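Sgbp-b (Bacteroides uniformis, PDB 7K44) probably binds xyloglucan at the cell surface, serving as a surface glycan-binding protein of a xyloglucan utilization locus in this gut bacterium. Local coordinates at residues I210-D215 and D378-V383; N263-G268 and D356-Q361; P32-V37 and A113-P118. All blocks are in the same frame, centred on the assembly; numbering follows the deposited sequence.

Contact 1: I210-D215 and D378-V383; sequences IVLNYD and DNFRVV. With CA (calcium ion), chain B.
Asn213 and Asp378 meet through a shared calcium ion, which takes Asn213 O at 2.4 Å and both carboxylate oxygens of Asp378, with OD2 at 2.5 Å. Asp215 adds OD2, 2.4 Å from the calcium, and water 2 with the backbone oxygens of Asp241 and Lys243 brings the ligands to seven. Asn213 folds its amide back over its own backbone (chi1 68°), where OD1 accepts from Asp215 N in an Asx turn within the calcium-binding loop. Water 2 donates to Asn379 OD1, and water 1 accepts from Asn213 ND2 and donates to the same Asn379 OD1. Asn379 ND2 turns to Asp241.

Backbone hydrogen bonds join the strands around a classic beta bulge, Val211 and Leu212 both facing Phe380. Phe380 O accepts from Val211 N at 2.8 Å and weakly from Leu212 N at 3.3 Å; Phe380 N returns a bond to Leu212 O at 2.9 Å. The bulge shifts the register by one between Ile210 and Leu212.

Apolar packing fills in on the Leu212–Phe380 face. These side chains lie side by side, Leu212 CD2 3.7 Å from Phe380 CD1, while Leu212 O sits at the edge of the phenyl ring, in its plane. Leu212 CG lies over one face of the Tyr214 ring, toward its rim; Tyr214 OH bonds to Asn263. On the sheet's opposite face, that of Ile210 and Arg381, Ile210 CD1 touches Arg381 CB at 3.9 Å.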
# COMPACT_ATOMS: atom_id res chain seq x y z
N ILE A 210 15.00 -9.56 8.52
CA ILE A 210 15.61 -9.89 7.23
C ILE A 210 16.46 -11.15 7.37
O ILE A 210 17.29 -11.26 8.29
CB ILE A 210 16.45 -8.71 6.74
CG1 ILE A 210 15.55 -7.57 6.26
CG2 ILE A 210 17.41 -9.14 5.62
CD1 ILE A 210 14.91 -7.84 4.89
N VAL A 211 16.25 -12.10 6.45
CA VAL A 211 17.05 -13.33 6.39
C VAL A 211 17.99 -13.36 5.19
O VAL A 211 18.91 -14.20 5.15
CB VAL A 211 16.18 -14.60 6.44
CG1 VAL A 211 15.31 -14.58 7.69
CG2 VAL A 211 15.32 -14.72 5.18
N LEU A 212 17.78 -12.49 4.20
CA LEU A 212 18.64 -12.45 3.02
C LEU A 212 18.46 -11.09 2.36
O LEU A 212 17.35 -10.74 1.95
CB LEU A 212 18.26 -13.55 2.03
CG LEU A 212 18.96 -13.48 0.67
CD1 LEU A 212 20.48 -13.68 0.80
CD2 LEU A 212 18.41 -14.51 -0.29
N ASN A 213 19.55 -10.33 2.25
CA ASN A 213 19.49 -9.05 1.55
C ASN A 213 20.63 -8.83 0.57
O ASN A 213 20.72 -7.74 0.00
CB ASN A 213 19.35 -7.86 2.52
CG ASN A 213 20.59 -7.62 3.36
OD1 ASN A 213 21.64 -8.23 3.14
ND2 ASN A 213 20.46 -6.74 4.34
N TYR A 214 21.50 -9.81 0.37
CA TYR A 214 22.60 -9.74 -0.59
C TYR A 214 23.63 -8.68 -0.23
O TYR A 214 24.51 -8.38 -1.05
CB TYR A 214 22.11 -9.53 -2.02
CG TYR A 214 21.19 -10.64 -2.49
CD1 TYR A 214 21.64 -11.95 -2.55
CD2 TYR A 214 19.90 -10.36 -2.90
CE1 TYR A 214 20.82 -12.98 -3.00
CE2 TYR A 214 19.06 -11.37 -3.36
CZ TYR A 214 19.53 -12.67 -3.41
OH TYR A 214 18.75 -13.69 -3.88
N ASP A 215 23.53 -8.11 0.97
CA ASP A 215 24.47 -7.11 1.44
C ASP A 215 25.13 -7.72 2.68
O ASP A 215 26.04 -8.55 2.54
CB ASP A 215 23.77 -5.77 1.64
CG ASP A 215 23.21 -5.19 0.34
OD1 ASP A 215 24.01 -4.89 -0.57
OD2 ASP A 215 21.98 -5.05 0.20
N ASP A 378 14.94 -8.79 -3.62
CA ASP A 378 15.74 -8.33 -2.50
C ASP A 378 14.92 -8.44 -1.22
O ASP A 378 13.70 -8.61 -1.23
CB ASP A 378 16.17 -6.86 -2.71
CG ASP A 378 17.45 -6.47 -1.95
OD1 ASP A 378 18.02 -7.24 -1.14
OD2 ASP A 378 17.87 -5.32 -2.19
N ASN A 379 15.63 -8.32 -0.10
CA ASN A 379 15.03 -8.09 1.22
C ASN A 379 14.02 -9.17 1.61
O ASN A 379 12.86 -8.89 1.89
CB ASN A 379 14.42 -6.69 1.31
CG ASN A 379 15.47 -5.62 1.50
OD1 ASN A 379 16.57 -5.91 1.97
ND2 ASN A 379 15.13 -4.38 1.17
N PHE A 380 14.49 -10.42 1.65
CA PHE A 380 13.66 -11.51 2.15
C PHE A 380 13.61 -11.42 3.68
O PHE A 380 14.65 -11.34 4.34
CB PHE A 380 14.21 -12.86 1.72
CG PHE A 380 14.20 -13.08 0.23
CD1 PHE A 380 15.22 -12.59 -0.57
CD2 PHE A 380 13.18 -13.80 -0.36
CE1 PHE A 380 15.22 -12.80 -1.95
CE2 PHE A 380 13.16 -14.02 -1.74
CZ PHE A 380 14.17 -13.51 -2.53
N ARG A 381 12.40 -11.44 4.23
CA ARG A 381 12.19 -11.35 5.67
C ARG A 381 11.10 -12.34 6.07
O ARG A 381 10.26 -12.72 5.26
CB ARG A 381 11.82 -9.94 6.14
CG ARG A 381 10.56 -9.34 5.50
CD ARG A 381 10.89 -8.41 4.34
NE ARG A 381 9.73 -7.62 3.90
CZ ARG A 381 9.71 -6.94 2.76
NH1 ARG A 381 8.62 -6.24 2.41
NH2 ARG A 381 10.78 -6.93 1.96
N VAL A 382 11.15 -12.78 7.33
CA VAL A 382 10.10 -13.61 7.91
C VAL A 382 9.36 -12.76 8.94
O VAL A 382 9.97 -12.30 9.91
CB VAL A 382 10.66 -14.89 8.56
CG1 VAL A 382 9.50 -15.68 9.17
CG2 VAL A 382 11.42 -15.73 7.54
N VAL A 383 8.05 -12.57 8.73
CA VAL A 383 7.26 -11.62 9.51
C VAL A 383 5.89 -12.21 9.82
O VAL A 383 5.40 -13.09 9.13
CB VAL A 383 7.09 -10.27 8.78
CG1 VAL A 383 8.42 -9.53 8.66
CG2 VAL A 383 6.45 -10.48 7.43
CA CA B . 19.97 -5.61 -0.91
O HOH W 1 17.85 -5.37 4.48
O HOH W 2 18.92 -4.95 1.15

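Contact 2: N263-G268 and D356-Q361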
# COMPACT_ATOMS: atom_id res chain seq x y z
N ASN A 263 20.31 -19.51 -2.53
CA ASN A 263 20.91 -18.56 -1.61
C ASN A 263 21.09 -19.20 -0.25
O ASN A 263 20.32 -20.07 0.16
CB ASN A 263 19.96 -17.35 -1.38
CG ASN A 263 19.39 -16.78 -2.67
OD1 ASN A 263 20.05 -16.02 -3.38
ND2 ASN A 263 18.13 -17.13 -2.97
N GLY A 264 22.11 -18.73 0.48
CA GLY A 264 22.19 -19.02 1.90
C GLY A 264 21.52 -17.90 2.69
O GLY A 264 21.86 -16.73 2.54
N ALA A 265 20.55 -18.25 3.52
CA ALA A 265 19.87 -17.26 4.34
C ALA A 265 20.33 -17.38 5.79
O ALA A 265 20.90 -18.40 6.19
CB ALA A 265 18.35 -17.45 4.25
N VAL A 266 20.10 -16.33 6.56
CA VAL A 266 20.45 -16.28 7.97
C VAL A 266 19.15 -16.27 8.75
O VAL A 266 18.46 -15.25 8.82
CB VAL A 266 21.31 -15.06 8.30
CG1 VAL A 266 21.59 -15.00 9.80
CG2 VAL A 266 22.60 -15.10 7.51
N TRP A 267 18.81 -17.40 9.36
CA TRP A 267 17.49 -17.56 9.96
C TRP A 267 17.44 -17.17 11.43
O TRP A 267 16.35 -17.20 12.02
CB TRP A 267 16.98 -18.99 9.76
CG TRP A 267 16.96 -19.41 8.31
CD1 TRP A 267 17.91 -20.13 7.65
CD2 TRP A 267 15.94 -19.11 7.35
NE1 TRP A 267 17.55 -20.30 6.34
CE2 TRP A 267 16.34 -19.69 6.13
CE3 TRP A 267 14.73 -18.40 7.40
CZ2 TRP A 267 15.57 -19.60 4.97
CZ3 TRP A 267 13.96 -18.31 6.25
CH2 TRP A 267 14.39 -18.91 5.04
N GLY A 268 18.56 -16.78 12.03
CA GLY A 268 18.59 -16.51 13.46
C GLY A 268 18.09 -15.14 13.85
O GLY A 268 18.84 -14.33 14.41
N ASP A 356 20.32 -24.18 5.47
CA ASP A 356 20.09 -22.74 5.48
C ASP A 356 19.54 -22.18 4.18
O ASP A 356 19.35 -20.96 4.10
CB ASP A 356 21.38 -21.99 5.87
CG ASP A 356 22.53 -22.24 4.90
OD1 ASP A 356 22.28 -22.50 3.70
OD2 ASP A 356 23.70 -22.22 5.33
N GLU A 357 19.28 -23.00 3.18
CA GLU A 357 19.02 -22.49 1.84
C GLU A 357 17.66 -21.80 1.73
O GLU A 357 16.67 -22.19 2.36
CB GLU A 357 19.10 -23.61 0.81
CG GLU A 357 19.04 -23.13 -0.64
CD GLU A 357 19.25 -24.26 -1.62
OE1 GLU A 357 18.43 -25.20 -1.65
OE2 GLU A 357 20.26 -24.23 -2.35
N LEU A 358 17.62 -20.77 0.90
CA LEU A 358 16.40 -20.13 0.42
C LEU A 358 16.50 -20.20 -1.10
O LEU A 358 17.43 -19.64 -1.68
CB LEU A 358 16.34 -18.69 0.92
CG LEU A 358 15.05 -17.89 0.77
CD1 LEU A 358 15.05 -16.68 1.69
CD2 LEU A 358 14.85 -17.45 -0.66
N ALA A 359 15.60 -20.95 -1.73
CA ALA A 359 15.68 -21.20 -3.17
C ALA A 359 14.44 -20.72 -3.92
O ALA A 359 13.31 -20.96 -3.48
CB ALA A 359 15.91 -22.68 -3.47
N LEU A 360 14.67 -20.09 -5.07
CA LEU A 360 13.64 -19.71 -6.03
C LEU A 360 14.05 -20.23 -7.39
O LEU A 360 15.20 -20.05 -7.80
CB LEU A 360 13.46 -18.19 -6.12
CG LEU A 360 13.06 -17.41 -4.87
CD1 LEU A 360 14.30 -17.01 -4.09
CD2 LEU A 360 12.29 -16.17 -5.30
N GLN A 361 13.13 -20.88 -8.11
CA GLN A 361 13.45 -21.41 -9.43
C GLN A 361 12.34 -21.11 -10.41
O GLN A 361 11.17 -21.35 -10.12
CB GLN A 361 13.69 -22.92 -9.39
CG GLN A 361 14.70 -23.33 -8.36
CD GLN A 361 14.98 -24.81 -8.38
OE1 GLN A 361 14.20 -25.60 -8.92
NE2 GLN A 361 16.12 -25.22 -7.81
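Asn263 sets its CG beside its backbone N (chi1 -47°), and with chi2 at -80° the amide turns ND2 onto Leu358 O, 2.9 Å away. Asn263 N reaches that same oxygen at 3.0 Å from the opposite face of the carbonyl plane, so one backbone oxygen is gripped twice by one residue. The return bond, Leu358 N to Asn263 O, is nearly straight. The amide's far side is held too, since Asn263 OD1 bonds to Tyr214 OH.

Asp356 O is clasped similarly. Ala265 N donates to it at 3.0 Å, while Trp267 NE1 comes from above the other face of the carbonyl, 2.9 Å from Asp356 O. The indole presents its N-H edge to Asp356 O, with Ala265 CB lying over one ring face and Leu358 CD1 4.1 Å from Trp267 CH2. Phe350 packs edge-to-face with the same indole.

Asn263 with Leu358 is an antiparallel hydrogen-bonded pair, and Gly264 with Glu357 the non-hydrogen-bonded pair beside it. These pairs lie where strand 255-264, before the loop of Ala265 and Trp267, ends beside strand 357-364 in a five-stranded antiparallel sheet, whose Leu358 and Leu360 pack on Phe380 of the facing sheet, as in a beta-sandwich.

Contact 3: P32-V37 and A113-P118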
# COMPACT_ATOMS: atom_id res chain seq x y z
N PRO A 32 -29.00 17.29 -9.64
CA PRO A 32 -27.80 17.71 -8.90
C PRO A 32 -27.14 16.55 -8.18
O PRO A 32 -27.78 15.56 -7.83
CB PRO A 32 -28.35 18.73 -7.90
CG PRO A 32 -29.76 18.29 -7.67
CD PRO A 32 -30.24 17.77 -8.99
N TYR A 33 -25.84 16.68 -7.97
CA TYR A 33 -25.08 15.73 -7.18
C TYR A 33 -23.99 16.47 -6.43
O TYR A 33 -23.56 17.56 -6.82
CB TYR A 33 -24.51 14.60 -8.04
CG TYR A 33 -23.49 15.04 -9.07
CD1 TYR A 33 -23.89 15.55 -10.30
CD2 TYR A 33 -22.13 14.94 -8.81
CE1 TYR A 33 -22.97 15.95 -11.24
CE2 TYR A 33 -21.19 15.33 -9.75
CZ TYR A 33 -21.62 15.84 -10.96
OH TYR A 33 -20.69 16.24 -11.90
N ILE A 34 -23.54 15.87 -5.33
CA ILE A 34 -22.47 16.41 -4.51
C ILE A 34 -21.33 15.40 -4.50
O ILE A 34 -21.53 14.24 -4.12
CB ILE A 34 -22.94 16.73 -3.08
CG1 ILE A 34 -24.03 17.80 -3.09
CG2 ILE A 34 -21.76 17.18 -2.24
CD1 ILE A 34 -24.67 18.03 -1.74
N THR A 35 -20.15 15.84 -4.93
CA THR A 35 -18.96 15.00 -4.91
C THR A 35 -18.25 15.10 -3.57
O THR A 35 -17.82 14.08 -3.00
CB THR A 35 -18.01 15.46 -6.02
OG1 THR A 35 -18.66 15.34 -7.28
CG2 THR A 35 -16.73 14.63 -6.01
N ARG A 36 -18.11 16.31 -3.05
CA ARG A 36 -17.38 16.55 -1.82
C ARG A 36 -17.71 17.96 -1.36
O ARG A 36 -18.30 18.76 -2.10
CB ARG A 36 -15.87 16.41 -2.02
CG ARG A 36 -15.33 17.35 -3.08
CD ARG A 36 -13.83 17.16 -3.32
NE ARG A 36 -13.37 18.00 -4.43
CZ ARG A 36 -12.70 19.14 -4.29
NH1 ARG A 36 -12.39 19.59 -3.08
NH2 ARG A 36 -12.34 19.84 -5.36
N VAL A 37 -17.30 18.25 -0.13
CA VAL A 37 -17.41 19.58 0.45
C VAL A 37 -16.04 19.97 0.95
O VAL A 37 -15.42 19.22 1.72
CB VAL A 37 -18.44 19.61 1.59
CG1 VAL A 37 -18.47 20.99 2.22
CG2 VAL A 37 -19.81 19.25 1.05
N ALA A 113 -34.44 18.03 -8.59
CA ALA A 113 -34.36 17.10 -7.46
C ALA A 113 -33.45 17.71 -6.40
O ALA A 113 -33.05 18.88 -6.50
CB ALA A 113 -33.87 15.73 -7.93
N SER A 114 -33.12 16.92 -5.39
CA SER A 114 -32.22 17.34 -4.33
C SER A 114 -30.98 16.46 -4.34
O SER A 114 -31.01 15.32 -4.80
CB SER A 114 -32.90 17.25 -2.95
OG SER A 114 -33.83 18.30 -2.77
N ALA A 115 -29.88 17.02 -3.83
CA ALA A 115 -28.67 16.27 -3.55
C ALA A 115 -28.29 16.50 -2.10
O ALA A 115 -28.57 17.56 -1.54
CB ALA A 115 -27.51 16.68 -4.47
N PHE A 116 -27.66 15.50 -1.49
CA PHE A 116 -27.22 15.66 -0.11
C PHE A 116 -25.94 14.87 0.12
O PHE A 116 -25.58 13.98 -0.65
CB PHE A 116 -28.30 15.27 0.90
CG PHE A 116 -28.62 13.80 0.94
CD1 PHE A 116 -29.40 13.22 -0.04
CD2 PHE A 116 -28.15 13.01 1.97
CE1 PHE A 116 -29.71 11.87 0.00
CE2 PHE A 116 -28.45 11.65 2.02
CZ PHE A 116 -29.23 11.09 1.03
N THR A 117 -25.26 15.21 1.21
CA THR A 117 -23.99 14.59 1.54
C THR A 117 -23.88 14.58 3.06
O THR A 117 -24.44 15.46 3.72
CB THR A 117 -22.82 15.38 0.92
OG1 THR A 117 -21.59 14.65 1.09
CG2 THR A 117 -22.66 16.77 1.56
N PRO A 118 -23.19 13.60 3.64
CA PRO A 118 -22.97 13.62 5.09
C PRO A 118 -22.21 14.87 5.49
O PRO A 118 -21.39 15.40 4.74
CB PRO A 118 -22.13 12.36 5.34
CG PRO A 118 -22.38 11.49 4.17
CD PRO A 118 -22.58 12.41 3.01
O HOH W 3 -30.55 14.79 -7.58
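The pyrrolidine ring of Pro32 meets 113-118 with its CG and CD corner: CG lies 3.5 Å from Ala113 O, and CD approaches Ala113 CB. Ring atom CB is 4.1 Å from Ala115 CB. The aromatic rings stay aside, because Tyr33 and Phe116 both leave their strands away from the partner; Tyr33 packs on Asn55, and Phe116 on Ile71, Ser105 and Val107.

Ala115 CB, in the middle, fits against the backbone of Pro32 and Tyr33, 3.6 Å from Pro32 O, and also touches Ile34 CG1. That CG1 stands anti to the carbonyl carbon (chi1 -62°) and the chain then runs extended, so that Ile34 CD1 comes to Phe116 CA at 3.8 Å while the CG2 branch meets Thr117 CB, also at 3.8 Å. The Ile34 and Thr117 side chains cross at about a right angle. Thr117 turns its methyl rather than its hydroxyl to Val37, the CG2 atoms of the two residues 3.8 Å apart.

Strands 33-37 and 114-118 run roughly parallel, 25° apart, with their axes 5.8 Å from each other at closest. They are outermost strands of two four-stranded antiparallel sheets, which probably form an immunoglobulin-like sandwich, and each bonds to its own sheet: Tyr33 to Gly54, Ala115 to Val108. No direct hydrogen bond joins the two segments; water 3 donates to both Pro32 O and Ser114 O. Between these two segments the contact is therefore apolar packing of methyls and the proline ring, with one water linking two carbonyl acceptors that cannot pair directly.

Along the chain, contact 3 closes before the others begin, and contact 2 is nested inside the loop closed by contact 1. Contacts 1 and 2 belong to the xyloglucan-binding domain, their centres about 9 Å apart on two facing antiparallel sheets; strands 357-364 and 371-384 are consecutive. They touch directly: Val266 N probably bonds to Val211 O, and Leu212 packs on Asn263. Contact 3 lies on the opposite side of the chain's centre, about 49 Å from contact 1 and 56 Å from contact 2, centre to centre. Its N-terminal sandwich is separated from them by the two four-stranded sheets built from strands 127-131 to 197-204, so an elongated protein probably holds its glycan-binding end well away from its N-terminus.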